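Local atomic coordinates of SusD superfamily protein (Bacteroides vulgatus ATCC 8482, PDB entry 3JQ0), a protein that probably binds nutrients, most likely glycans, at the bacterial outer membrane as a member of the SusD family. Residues Y108-A112 against D159-S163; Q186-E191 against A213-V217; R310-R315 against A393-Y398; D411-Y417 against K436-R440. All blocks are in the same frame, centred on the assembly; numbering follows the deposited sequence. Where two conformers were deposited one is given.

Contact 1 of 4, residues Y108-A112 against D159-S163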
loop_
_atom_site.group_PDB
_atom_site.type_symbol
_atom_site.label_atom_id
_atom_site.label_comp_id
_atom_site.label_asym_id
_atom_site.label_seq_id
_atom_site.Cartn_x
_atom_site.Cartn_y
_atom_site.Cartn_z
ATOM N N TYR A 108 16.238 -1.399 -12.921
ATOM C CA TYR A 108 15.214 -0.894 -13.858
ATOM C C TYR A 108 13.816 -0.988 -13.206
ATOM O O TYR A 108 12.984 -0.088 -13.397
ATOM C CB TYR A 108 15.282 -1.663 -15.165
ATOM C CG TYR A 108 16.392 -1.260 -16.103
ATOM C CD1 TYR A 108 16.449 0.006 -16.622
ATOM C CD2 TYR A 108 17.390 -2.164 -16.462
ATOM C CE1 TYR A 108 17.450 0.392 -17.514
ATOM C CE2 TYR A 108 18.402 -1.797 -17.359
ATOM C CZ TYR A 108 18.419 -0.528 -17.862
ATOM O OH TYR A 108 19.413 -0.162 -18.757
ATOM N N GLY A 109 13.538 -2.075 -12.490
ATOM C CA GLY A 109 12.219 -2.249 -11.866
ATOM C C GLY A 109 11.971 -1.182 -10.804
ATOM O O GLY A 109 10.893 -0.573 -10.772
HETATM N N MSE A 110 12.971 -0.956 -9.930
HETATM C CA MSE A 110 12.821 0.069 -8.894
HETATM C C MSE A 110 12.668 1.457 -9.493
HETATM O O MSE A 110 11.897 2.290 -8.954
HETATM C CB MSE A 110 13.972 0.033 -7.908
HETATM C CG MSE A 110 14.010 -1.189 -6.983
HETATM SE SE MSE A 110 15.391 -1.090 -5.631
HETATM C CE MSE A 110 16.916 -1.452 -6.787
ATOM N N ARG A 111 13.377 1.746 -10.585
ATOM C CA ARG A 111 13.227 3.054 -11.202
ATOM C C ARG A 111 11.792 3.268 -11.701
ATOM O O ARG A 111 11.153 4.297 -11.441
ATOM C CB ARG A 111 14.247 3.272 -12.337
ATOM C CG ARG A 111 14.181 4.673 -12.917
ATOM C CD ARG A 111 15.380 5.052 -13.723
ATOM N NE ARG A 111 15.406 4.378 -14.999
ATOM C CZ ARG A 111 16.408 4.501 -15.867
ATOM N NH1 ARG A 111 17.487 5.142 -15.525
ATOM N NH2 ARG A 111 16.316 3.940 -17.033
ATOM N N ALA A 112 11.262 2.270 -12.400
ATOM C CA ALA A 112 9.881 2.320 -12.897
ATOM C C ALA A 112 8.902 2.463 -11.727
ATOM O O ALA A 112 7.923 3.199 -11.823
ATOM C CB ALA A 112 9.585 1.069 -13.707
ATOM N N ASP A 159 11.335 1.009 -18.880
ATOM C CA ASP A 159 12.078 0.424 -17.764
ATOM C C ASP A 159 11.505 -0.929 -17.342
ATOM O O ASP A 159 12.262 -1.811 -16.957
ATOM C CB ASP A 159 12.110 1.422 -16.623
ATOM C CG ASP A 159 13.099 2.544 -16.861
ATOM O OD1 ASP A 159 14.070 2.348 -17.625
ATOM O OD2 ASP A 159 12.930 3.621 -16.205
ATOM N N ILE A 160 10.176 -1.086 -17.370
ATOM C CA ILE A 160 9.560 -2.377 -17.084
ATOM C C ILE A 160 10.080 -3.422 -18.107
ATOM O O ILE A 160 10.434 -4.549 -17.746
ATOM C CB ILE A 160 8.025 -2.290 -17.099
ATOM C CG1 ILE A 160 7.539 -1.535 -15.862
ATOM C CG2 ILE A 160 7.400 -3.676 -17.234
ATOM C CD1 ILE A 160 6.094 -1.108 -15.926
ATOM N N GLN A 161 10.091 -3.039 -19.393
ATOM C CA GLN A 161 10.592 -3.952 -20.422
ATOM C C GLN A 161 12.054 -4.314 -20.147
ATOM O O GLN A 161 12.439 -5.463 -20.252
ATOM C CB GLN A 161 10.394 -3.319 -21.813
ATOM C CG GLN A 161 10.942 -4.128 -22.993
ATOM C CD GLN A 161 10.810 -3.325 -24.283
ATOM O OE1 GLN A 161 11.320 -2.190 -24.381
ATOM N NE2 GLN A 161 10.134 -3.874 -25.246
ATOM N N ALA A 162 12.883 -3.310 -19.854
ATOM C CA ALA A 162 14.289 -3.558 -19.562
ATOM C C ALA A 162 14.440 -4.503 -18.370
ATOM O O ALA A 162 15.273 -5.418 -18.351
ATOM C CB ALA A 162 15.055 -2.265 -19.348
ATOM N N SER A 163 13.624 -4.273 -17.336
ATOM C CA SER A 163 13.668 -5.095 -16.127
ATOM C C SER A 163 13.307 -6.548 -16.438
ATOM O O SER A 163 14.038 -7.475 -16.070
ATOM C CB SER A 163 12.722 -4.519 -15.089
ATOM O OG SER A 163 12.694 -5.362 -13.925
#
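Tyr108, Arg111 and Ala112 meet Asp159, Ala162 and Ser163 in a buried antiparallel helix-helix contact between helix 97-122 and helix 149-167. The two segment axes come within 8.0 Å and run 158° apart. Small residues permit this closeness. The backbones are nearest where Tyr108 faces Ser163. There Ser163 CB packs against the Gly109 backbone N at 3.7 Å. The Ser163 hydroxyl is hydrogen-bonded outside the two segments, to Gly105 O and Thr185 OG1.

The Tyr108 ring lies beside helix 149-167. Its CG stands anti to the carbonyl carbon (chi1 -78°), and one ring face receives the Ala162 methyl. This is a CH-pi contact, with Ala162 CB 3.6 Å from the Tyr108 ring centroid and almost straight above it. Such antiparallel packing of helices suits the TPR-like helical part expected of a SusD family protein.

A salt bridge lies next to the ring. Arg111 grips Asp159 side-on with two nitrogens, one to each carboxylate oxygen. The bond from Arg111 NH2 to Asp159 OD1 is 2.8 Å long and nearly straight. It comes from the syn side, somewhat out of the carboxylate plane. The bond from Arg111 NE to Asp159 OD2 is 2.9 Å long and more bent, and it comes from above the carboxylate plane. The bend at chi3 (73°) turns the guanidinium edge to the acid. Asp159 OD2 also accepts from Gln155, and Arg111 NH1 donates to Asn83. The Ala112 methyl packs on Asp159 CB and on Ile160 CG1, 4.0 Å from the latter.

Contact 2 of 4, residues Q186-E191 against A213-V217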
loop_
_atom_site.group_PDB
_atom_site.type_symbol
_atom_site.label_atom_id
_atom_site.label_comp_id
_atom_site.label_asym_id
_atom_site.label_seq_id
_atom_site.Cartn_x
_atom_site.Cartn_y
_atom_site.Cartn_z
ATOM N N GLN A 186 6.573 -7.903 -12.659
ATOM C CA GLN A 186 5.294 -8.262 -13.275
ATOM C C GLN A 186 4.092 -7.628 -12.560
ATOM O O GLN A 186 3.167 -7.196 -13.216
ATOM C CB GLN A 186 5.129 -9.767 -13.411
ATOM C CG GLN A 186 6.160 -10.391 -14.340
ATOM C CD GLN A 186 6.086 -9.825 -15.736
ATOM O OE1 GLN A 186 5.030 -9.882 -16.396
ATOM N NE2 GLN A 186 7.203 -9.273 -16.199
HETATM N N MSE A 187 4.144 -7.523 -11.218
HETATM C CA MSE A 187 3.105 -6.809 -10.486
HETATM C C MSE A 187 3.044 -5.361 -10.943
HETATM O O MSE A 187 1.965 -4.820 -11.230
HETATM C CB MSE A 187 3.379 -6.852 -8.974
HETATM C CG MSE A 187 2.965 -8.125 -8.258
HETATM SE SE MSE A 187 1.077 -8.526 -8.354
HETATM C CE MSE A 187 0.370 -7.014 -7.471
ATOM N N LEU A 188 4.179 -4.683 -10.974
ATOM C CA LEU A 188 4.236 -3.285 -11.366
ATOM C C LEU A 188 3.763 -3.135 -12.814
ATOM O O LEU A 188 3.035 -2.201 -13.149
ATOM C CB LEU A 188 5.659 -2.775 -11.209
ATOM C CG LEU A 188 5.907 -1.375 -11.764
ATOM C CD1 LEU A 188 5.064 -0.319 -11.055
ATOM C CD2 LEU A 188 7.403 -1.044 -11.671
ATOM N N LYS A 189 4.159 -4.058 -13.668
ATOM C CA LYS A 189 3.709 -4.042 -15.075
ATOM C C LYS A 189 2.181 -4.112 -15.148
ATOM O O LYS A 189 1.538 -3.364 -15.893
ATOM C CB LYS A 189 4.358 -5.192 -15.818
ATOM C CG LYS A 189 4.031 -5.198 -17.320
ATOM C CD LYS A 189 4.760 -6.285 -18.068
ATOM C CE LYS A 189 4.553 -6.215 -19.557
ATOM N NZ LYS A 189 5.229 -7.365 -20.254
ATOM N N GLY A 190 1.584 -5.017 -14.382
ATOM C CA GLY A 190 0.139 -5.110 -14.370
ATOM C C GLY A 190 -0.492 -3.797 -13.910
ATOM O O GLY A 190 -1.465 -3.304 -14.527
ATOM N N GLU A 191 0.066 -3.187 -12.854
ATOM C CA GLU A 191 -0.488 -1.941 -12.388
ATOM C C GLU A 191 -0.364 -0.845 -13.437
ATOM O O GLU A 191 -1.289 -0.045 -13.650
ATOM C CB GLU A 191 0.197 -1.456 -11.099
ATOM C CG GLU A 191 0.036 -2.402 -9.932
ATOM C CD GLU A 191 0.422 -1.733 -8.630
ATOM O OE1 GLU A 191 1.539 -1.197 -8.490
ATOM O OE2 GLU A 191 -0.471 -1.662 -7.761
ATOM N N ALA A 213 0.476 -9.991 -17.274
ATOM C CA ALA A 213 1.490 -9.689 -16.273
ATOM C C ALA A 213 1.123 -10.255 -14.903
ATOM O O ALA A 213 1.934 -10.916 -14.233
ATOM C CB ALA A 213 1.758 -8.184 -16.192
ATOM N N PHE A 214 -0.124 -10.042 -14.473
ATOM C CA PHE A 214 -0.562 -10.613 -13.223
ATOM C C PHE A 214 -0.526 -12.126 -13.234
ATOM O O PHE A 214 -0.132 -12.768 -12.242
ATOM C CB PHE A 214 -1.944 -10.086 -12.808
ATOM C CG PHE A 214 -1.979 -8.593 -12.525
ATOM C CD1 PHE A 214 -1.141 -8.002 -11.599
ATOM C CD2 PHE A 214 -2.875 -7.772 -13.185
ATOM C CE1 PHE A 214 -1.188 -6.668 -11.329
ATOM C CE2 PHE A 214 -2.928 -6.418 -12.925
ATOM C CZ PHE A 214 -2.093 -5.868 -11.995
ATOM N N GLU A 215 -0.883 -12.739 -14.366
ATOM C CA GLU A 215 -0.779 -14.198 -14.512
ATOM C C GLU A 215 0.667 -14.647 -14.357
ATOM O O GLU A 215 0.949 -15.673 -13.738
ATOM C CB GLU A 215 -1.377 -14.658 -15.826
ATOM C CG GLU A 215 -2.862 -14.498 -15.982
ATOM C CD GLU A 215 -3.722 -15.474 -15.224
ATOM O OE1 GLU A 215 -3.194 -16.252 -14.372
ATOM O OE2 GLU A 215 -4.979 -15.429 -15.465
ATOM N N ASN A 216 1.581 -13.870 -14.915
ATOM C CA ASN A 216 3.011 -14.223 -14.820
ATOM C C ASN A 216 3.554 -14.249 -13.405
ATOM O O ASN A 216 4.472 -14.989 -13.105
ATOM C CB ASN A 216 3.877 -13.307 -15.645
ATOM C CG ASN A 216 3.843 -13.595 -17.097
ATOM O OD1 ASN A 216 3.443 -14.663 -17.559
ATOM N ND2 ASN A 216 4.283 -12.594 -17.854
ATOM N N VAL A 217 2.968 -13.434 -12.530
ATOM C CA VAL A 217 3.385 -13.451 -11.112
ATOM C C VAL A 217 3.300 -14.854 -10.511
ATOM O O VAL A 217 4.146 -15.243 -9.684
ATOM C CB VAL A 217 2.501 -12.438 -10.314
ATOM C CG1 VAL A 217 2.705 -12.592 -8.811
ATOM C CG2 VAL A 217 2.754 -11.016 -10.785
#
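Phe214 lays one face of its ring over the bare backbone of Gly190. Gly190 CA is 3.7 Å from the Phe214 ring centroid, a CH-pi contact displaced toward the rim. Phe214 CZ lies 3.2 Å from Gly190 C. Phe214 sets out from its backbone away from helix 182-199, and chi1 of -64° brings the ring back over it.

The ring edge meets Met187, present as selenomethionine, in a Met-aromatic contact, with Met187 SE 4.0 Å from Phe214 CD1. Val217 CG2 packs on Met187 CG and on Gln186 CB. The Ala213 methyl sits against Gln186 O at 3.4 Å and touches the Lys189 chain.

One polar bond crosses the contact. Asn216 ND2 donates to Gln186 OE1 at 3.2 Å, nearly straight, but from above the carbonyl plane. The other amide atoms are held elsewhere: Gln186 NE2 by Glu164 and Asn216 OD1 by Lys219.

The consecutive helices 182-199 and 204-217 form an antiparallel hairpin, consistent with the TPR-like helical part of SusD family proteins. Their segment axes are 7.9 Å apart. Met187 and Phe214 also touch helix 364-377, Met187 and Leu188 reach Tyr362 of strand 359-363, and Leu188 packs on helix 97-122.

Contact 3 of 4, residues R310-R315 against A393-Y398. With SO4 (sulfate ion), chain I.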
loop_
_atom_site.group_PDB
_atom_site.type_symbol
_atom_site.label_atom_id
_atom_site.label_comp_id
_atom_site.label_asym_id
_atom_site.label_seq_id
_atom_site.Cartn_x
_atom_site.Cartn_y
_atom_site.Cartn_z
ATOM N N ARG A 310 -18.290 -7.944 7.083
ATOM C CA ARG A 310 -19.337 -8.851 7.507
ATOM C C ARG A 310 -18.882 -9.667 8.702
ATOM O O ARG A 310 -17.691 -9.919 8.917
ATOM C CB ARG A 310 -19.726 -9.814 6.370
ATOM C CG ARG A 310 -20.131 -9.150 5.055
ATOM C CD ARG A 310 -21.328 -8.188 5.198
ATOM N NE ARG A 310 -22.491 -8.795 5.852
ATOM C CZ ARG A 310 -23.330 -9.655 5.269
ATOM N NH1 ARG A 310 -23.250 -9.906 3.984
ATOM N NH2 ARG A 310 -24.297 -10.206 5.975
ATOM N N ASN A 311 -19.864 -10.151 9.472
ATOM C CA ASN A 311 -19.527 -10.977 10.605
ATOM C C ASN A 311 -18.720 -12.200 10.146
ATOM O O ASN A 311 -18.993 -12.794 9.093
ATOM C CB ASN A 311 -20.788 -11.424 11.327
ATOM C CG ASN A 311 -21.507 -10.292 12.065
ATOM O OD1 ASN A 311 -21.069 -9.146 12.212
ATOM N ND2 ASN A 311 -22.687 -10.643 12.541
ATOM N N ASN A 312 -17.750 -12.561 10.957
ATOM C CA ASN A 312 -16.902 -13.707 10.758
ATOM C C ASN A 312 -15.838 -13.536 9.669
ATOM O O ASN A 312 -15.060 -14.476 9.417
ATOM C CB ASN A 312 -17.745 -14.992 10.576
ATOM C CG ASN A 312 -18.711 -15.182 11.725
ATOM O OD1 ASN A 312 -19.956 -15.098 11.568
ATOM N ND2 ASN A 312 -18.128 -15.281 12.884
ATOM N N ASP A 313 -15.711 -12.345 9.096
ATOM C CA ASP A 313 -14.566 -12.008 8.265
ATOM C C ASP A 313 -13.417 -11.710 9.241
ATOM O O ASP A 313 -13.453 -10.723 9.964
ATOM C CB ASP A 313 -14.899 -10.819 7.375
ATOM C CG ASP A 313 -13.752 -10.395 6.508
ATOM O OD1 ASP A 313 -12.580 -10.789 6.722
ATOM O OD2 ASP A 313 -14.045 -9.613 5.541
ATOM N N THR A 314 -12.421 -12.573 9.299
ATOM C CA THR A 314 -11.353 -12.415 10.268
ATOM C C THR A 314 -10.495 -11.173 10.016
ATOM O O THR A 314 -9.780 -10.710 10.916
ATOM C CB THR A 314 -10.410 -13.653 10.377
ATOM O OG1 THR A 314 -9.533 -13.645 9.250
ATOM C CG2 THR A 314 -11.148 -14.969 10.486
ATOM N N ARG A 315 -10.609 -10.585 8.829
ATOM C CA ARG A 315 -9.868 -9.355 8.575
ATOM C C ARG A 315 -10.334 -8.208 9.476
ATOM O O ARG A 315 -9.595 -7.261 9.708
ATOM C CB ARG A 315 -9.979 -8.920 7.134
ATOM C CG ARG A 315 -9.438 -9.970 6.179
ATOM C CD ARG A 315 -9.611 -9.575 4.722
ATOM N NE ARG A 315 -11.047 -9.629 4.367
ATOM C CZ ARG A 315 -11.502 -9.718 3.131
ATOM N NH1 ARG A 315 -10.694 -9.632 2.092
ATOM N NH2 ARG A 315 -12.805 -9.866 2.944
ATOM N N ALA A 393 -10.269 -15.151 4.006
ATOM C CA ALA A 393 -10.730 -14.183 5.016
ATOM C C ALA A 393 -11.687 -14.819 6.012
ATOM O O ALA A 393 -11.592 -14.549 7.219
ATOM C CB ALA A 393 -11.388 -12.968 4.361
ATOM N N TYR A 394 -12.672 -15.581 5.541
ATOM C CA TYR A 394 -13.637 -16.229 6.432
ATOM C C TYR A 394 -13.147 -17.584 6.959
ATOM O O TYR A 394 -13.665 -18.106 7.946
ATOM C CB TYR A 394 -14.965 -16.421 5.711
ATOM C CG TYR A 394 -15.687 -15.155 5.328
ATOM C CD1 TYR A 394 -16.493 -14.456 6.216
ATOM C CD2 TYR A 394 -15.544 -14.610 4.052
ATOM C CE1 TYR A 394 -17.148 -13.291 5.843
ATOM C CE2 TYR A 394 -16.193 -13.443 3.680
ATOM C CZ TYR A 394 -16.981 -12.772 4.576
ATOM O OH TYR A 394 -17.669 -11.624 4.236
ATOM N N GLY A 395 -12.188 -18.168 6.248
ATOM C CA GLY A 395 -11.748 -19.555 6.450
ATOM C C GLY A 395 -12.631 -20.510 5.685
ATOM O O GLY A 395 -13.840 -20.296 5.582
ATOM N N SER A 396 -12.039 -21.582 5.194
ATOM C CA SER A 396 -12.789 -22.505 4.389
ATOM C C SER A 396 -14.041 -23.050 5.071
ATOM O O SER A 396 -15.071 -23.245 4.407
ATOM C CB SER A 396 -11.898 -23.700 3.958
ATOM O OG SER A 396 -10.848 -23.253 3.136
ATOM N N LYS A 397 -13.968 -23.394 6.346
ATOM C CA LYS A 397 -15.111 -23.994 6.997
ATOM C C LYS A 397 -16.338 -23.066 6.939
ATOM O O LYS A 397 -17.421 -23.456 6.479
ATOM C CB LYS A 397 -14.784 -24.378 8.446
ATOM C CG LYS A 397 -15.901 -25.097 9.153
ATOM C CD LYS A 397 -15.573 -25.419 10.601
ATOM C CE LYS A 397 -16.696 -26.128 11.339
ATOM N NZ LYS A 397 -16.497 -27.533 10.911
ATOM N N TYR A 398 -16.187 -21.850 7.413
ATOM C CA TYR A 398 -17.274 -20.911 7.421
ATOM C C TYR A 398 -17.666 -20.529 6.017
ATOM O O TYR A 398 -18.848 -20.438 5.695
ATOM C CB TYR A 398 -16.878 -19.679 8.223
ATOM C CG TYR A 398 -17.995 -18.709 8.417
ATOM C CD1 TYR A 398 -18.288 -17.742 7.472
ATOM C CD2 TYR A 398 -18.800 -18.771 9.540
ATOM C CE1 TYR A 398 -19.374 -16.875 7.642
ATOM C CE2 TYR A 398 -19.866 -17.899 9.742
ATOM C CZ TYR A 398 -20.147 -16.961 8.795
ATOM O OH TYR A 398 -21.209 -16.117 8.982
HETATM S S SO4 I . -23.674 -9.004 9.432
HETATM O O1 SO4 I . -23.694 -7.663 10.073
HETATM O O2 SO4 I . -24.881 -9.306 8.669
HETATM O O3 SO4 I . -22.458 -8.940 8.704
HETATM O O4 SO4 I . -23.740 -9.876 10.581
HETATM O O HOH W 1 -16.616 -8.974 5.018
HETATM O O HOH W 2 -14.619 -17.024 10.248
#
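Ala393 and Tyr394, at the end of helix 383-394, receive the type II beta turn of Arg310 to Asp313 and the capped start of helix 315-319. The contact joins the loop before helix 315-319 to the bend between helices 383-394 and 396-401, within the SusD family part of the chain.

Backbone bonding is direct. Thr314 N donates to Ala393 O at 3.0 Å.

Charged bonding fixes the Asp313 carboxylate. Arg315 grips it side-on through NE and NH2. Asp313 OD1 accepts from both Arg315 NE and Arg315 N, the latter a capping bond. The Ala393 methyl covers one face of this guanidinium, with Ala393 CB 3.4 Å from Arg315 NE. Arg315 NH1 continues to Glu437 and Glu441.

Two aromatic rings pack on the turn. The Tyr394 ring edge faces Asn311 O and Arg310 CB. Tyr398 takes Asn312 CB over one ring face, a CH-pi contact of 3.7 Å from Asn312 CB to the Tyr398 ring centroid. The phi of Asn312 is positive (75°), as the third position of this turn requires.

Waters bridge the segments. One accepts from Arg310 N and donates to Asp313 OD2 and Tyr394 OH. Another donates to both Asn312 O and Tyr394 O.

A sulfate, probably from the crystallisation liquor, sits at the Arg310 guanidinium edge. Arg310 NH2 donates to its O2 at 2.9 Å, while O3 accepts from both Arg310 NE and, at 3.0 Å, Asn311 N.

Contact 4 of 4, residues D411-Y417 against K436-R440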
loop_
_atom_site.group_PDB
_atom_site.type_symbol
_atom_site.label_atom_id
_atom_site.label_comp_id
_atom_site.label_asym_id
_atom_site.label_seq_id
_atom_site.Cartn_x
_atom_site.Cartn_y
_atom_site.Cartn_z
ATOM N N ASP A 411 -22.812 -11.328 -1.605
ATOM C CA ASP A 411 -22.584 -10.479 -0.442
ATOM C C ASP A 411 -23.351 -9.172 -0.622
ATOM O O ASP A 411 -22.790 -8.160 -1.090
ATOM C CB ASP A 411 -21.102 -10.310 -0.162
ATOM C CG ASP A 411 -20.783 -9.458 1.046
ATOM O OD1 ASP A 411 -21.696 -8.970 1.726
ATOM O OD2 ASP A 411 -19.548 -9.263 1.253
ATOM N N ASN A 412 -24.646 -9.249 -0.317
ATOM C CA ASN A 412 -25.645 -8.242 -0.694
ATOM C C ASN A 412 -26.503 -7.718 0.469
ATOM O O ASN A 412 -27.393 -6.906 0.252
ATOM C CB ASN A 412 -26.541 -8.795 -1.801
ATOM C CG ASN A 412 -25.777 -9.062 -3.064
ATOM O OD1 ASN A 412 -24.968 -8.235 -3.464
ATOM N ND2 ASN A 412 -26.049 -10.179 -3.715
ATOM N N ASP A 413 -26.295 -8.234 1.676
ATOM C CA ASP A 413 -27.223 -8.041 2.796
ATOM C C ASP A 413 -27.726 -6.603 2.888
ATOM O O ASP A 413 -26.966 -5.656 3.124
ATOM C CB ASP A 413 -26.559 -8.374 4.113
ATOM C CG ASP A 413 -27.511 -8.223 5.263
ATOM O OD1 ASP A 413 -28.472 -9.022 5.299
ATOM O OD2 ASP A 413 -27.360 -7.303 6.064
ATOM N N PRO A 414 -29.053 -6.398 2.751
ATOM C CA PRO A 414 -29.567 -5.024 2.719
ATOM C C PRO A 414 -29.248 -4.184 3.941
ATOM O O PRO A 414 -28.830 -3.018 3.803
ATOM C CB PRO A 414 -31.069 -5.220 2.519
ATOM C CG PRO A 414 -31.149 -6.443 1.684
ATOM C CD PRO A 414 -30.030 -7.339 2.171
ATOM N N GLU A 415 -29.381 -4.748 5.125
ATOM C CA GLU A 415 -29.125 -3.971 6.340
ATOM C C GLU A 415 -27.647 -3.526 6.393
ATOM O O GLU A 415 -27.344 -2.369 6.722
ATOM C CB GLU A 415 -29.477 -4.754 7.622
ATOM C CG GLU A 415 -29.254 -3.936 8.871
ATOM C CD GLU A 415 -29.624 -4.655 10.146
ATOM O OE1 GLU A 415 -30.292 -5.715 10.064
ATOM O OE2 GLU A 415 -29.237 -4.127 11.234
ATOM N N PHE A 416 -26.716 -4.444 6.117
ATOM C CA PHE A 416 -25.321 -4.105 6.232
ATOM C C PHE A 416 -24.967 -2.963 5.244
ATOM O O PHE A 416 -24.159 -2.066 5.571
ATOM C CB PHE A 416 -24.474 -5.335 5.919
ATOM C CG PHE A 416 -23.009 -5.036 6.037
ATOM C CD1 PHE A 416 -22.358 -5.075 7.267
ATOM C CD2 PHE A 416 -22.294 -4.663 4.896
ATOM C CE1 PHE A 416 -21.023 -4.738 7.364
ATOM C CE2 PHE A 416 -20.953 -4.311 5.031
ATOM C CZ PHE A 416 -20.313 -4.376 6.238
ATOM N N TYR A 417 -25.474 -3.028 4.014
ATOM C CA TYR A 417 -25.145 -2.076 2.997
ATOM C C TYR A 417 -25.932 -0.779 3.040
ATOM O O TYR A 417 -25.625 0.164 2.319
ATOM C CB TYR A 417 -25.136 -2.714 1.586
ATOM C CG TYR A 417 -24.006 -3.749 1.497
ATOM C CD1 TYR A 417 -22.660 -3.360 1.395
ATOM C CD2 TYR A 417 -24.263 -5.106 1.596
ATOM C CE1 TYR A 417 -21.659 -4.276 1.411
ATOM C CE2 TYR A 417 -23.235 -6.039 1.617
ATOM C CZ TYR A 417 -21.919 -5.596 1.543
ATOM O OH TYR A 417 -20.869 -6.506 1.620
ATOM N N LYS A 436 -14.467 -3.110 -2.966
ATOM C CA LYS A 436 -14.830 -3.495 -1.599
ATOM C C LYS A 436 -13.847 -4.508 -1.078
ATOM O O LYS A 436 -13.405 -4.447 0.069
ATOM C CB LYS A 436 -16.260 -4.024 -1.620
ATOM C CG LYS A 436 -16.719 -4.677 -0.298
ATOM C CD LYS A 436 -18.205 -5.020 -0.284
ATOM C CE LYS A 436 -18.583 -6.149 -1.220
ATOM N NZ LYS A 436 -20.071 -6.359 -1.250
ATOM N N GLU A 437 -13.502 -5.485 -1.916
ATOM C CA GLU A 437 -12.595 -6.552 -1.496
ATOM C C GLU A 437 -11.226 -5.963 -1.158
ATOM O O GLU A 437 -10.615 -6.345 -0.144
ATOM C CB GLU A 437 -12.498 -7.652 -2.527
ATOM C CG GLU A 437 -11.983 -8.954 -1.935
ATOM C CD GLU A 437 -12.939 -9.559 -0.929
ATOM O OE1 GLU A 437 -14.182 -9.381 -1.096
ATOM O OE2 GLU A 437 -12.467 -10.181 0.043
ATOM N N ARG A 438 -10.722 -5.068 -1.991
ATOM C CA ARG A 438 -9.447 -4.449 -1.750
ATOM C C ARG A 438 -9.457 -3.577 -0.509
ATOM O O ARG A 438 -8.464 -3.507 0.230
ATOM C CB ARG A 438 -8.955 -3.642 -2.970
ATOM C CG ARG A 438 -8.587 -4.511 -4.145
ATOM C CD ARG A 438 -8.013 -3.702 -5.299
ATOM N NE ARG A 438 -6.743 -3.113 -5.029
ATOM C CZ ARG A 438 -5.590 -3.735 -5.054
ATOM N NH1 ARG A 438 -5.510 -5.022 -5.307
ATOM N NH2 ARG A 438 -4.469 -3.039 -4.832
ATOM N N LEU A 439 -10.579 -2.909 -0.245
ATOM C CA LEU A 439 -10.713 -2.095 0.955
ATOM C C LEU A 439 -10.542 -2.986 2.204
ATOM O O LEU A 439 -9.789 -2.677 3.120
ATOM C CB LEU A 439 -12.046 -1.336 0.962
ATOM C CG LEU A 439 -12.370 -0.532 2.212
ATOM C CD1 LEU A 439 -11.299 0.439 2.629
ATOM C CD2 LEU A 439 -13.711 0.121 2.050
ATOM N N ARG A 440 -11.285 -4.087 2.213
ATOM C CA ARG A 440 -11.225 -5.029 3.317
ATOM C C ARG A 440 -9.851 -5.653 3.466
ATOM O O ARG A 440 -9.421 -5.956 4.604
ATOM C CB ARG A 440 -12.307 -6.113 3.116
ATOM C CG ARG A 440 -13.712 -5.583 3.323
ATOM C CD ARG A 440 -14.770 -6.626 3.028
ATOM N NE ARG A 440 -16.093 -6.127 3.400
ATOM C CZ ARG A 440 -17.249 -6.649 3.013
ATOM N NH1 ARG A 440 -17.295 -7.616 2.119
ATOM N NH2 ARG A 440 -18.362 -6.136 3.513
#
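Asp411 and Tyr417 meet Lys436 and Arg440 in a buried polar contact. It is made by long side chains, since the nearest CA atoms, those of Asp411 and Lys436, are 10.5 Å apart.

The charged pairs form a salt-bridge network. Arg440 NH1 donates to Asp411 OD2 at 2.9 Å, nearly along the C-O axis. The carboxylate and guanidinium planes are only 12° apart, and the guanidinium edge meets the carboxylate oxygen. Arg440 reaches this point with a chain extended from CG to NE. Lys436 NZ makes a long salt bridge of 3.9 Å to Asp411 OD2. It also forms a salt bridge with Asp426 and donates to Lys424 O.

Hydrogen bonds gather on the Tyr417 hydroxyl. This oxygen accepts from Lys436 NZ at 3.0 Å and from Arg440 NH2 at 3.2 Å. It gives its proton to Asp411 OD1 at 2.6 Å, from above the carboxylate plane. Asp411 OD1 also pairs with Arg310. Three bonds thus fix the end of the tyrosine. Two cationic donors and an acid acceptor would probably polarise it.

Phe416 CE2 packs at the Arg440 guanidinium edge, 3.5 Å from Arg440 NH2. Within each segment, Phe416 CD2 covers one face of the Tyr417 ring, and Lys436 CD lies over a face of the Arg440 guanidinium. Asp413 is the N-cap of the short helix 414-417, its OD2 accepting from Phe416 N.

The contact ties that helix and its lead-in loop to helix 430-441. Arg440 NE also bonds to Gly308 O, while Asp411 and Lys436 touch Arg390 of helix 383-394.

How the contacts relate
The contacts form two adjoining pairs, each with centres 13 Å apart. In the first, helix 182-199, which carries one segment of contact 2, packs against both helices of contact 1: Leu188 CD2 lies 3.7 Å from Ala112 CB, and Lys189 touches Ile160. Charge joins contacts 3 and 4. Arg315 NH1 meets Glu437 OE2 at 2.8 Å, and Arg310 NH1 meets Asp411 OD1 at 2.9 Å. Arg310 thus links the sulfate, probably from the crystallisation liquor, to the acid of contact 4. A bound sulfate also lies about 4 Å from the Phe416 side chain. Contacts 1 and 3 lie on opposite sides of the chain's centre, 38 Å apart between centres. Contacts 2 and 4 approach to about 5 Å between nearest atoms.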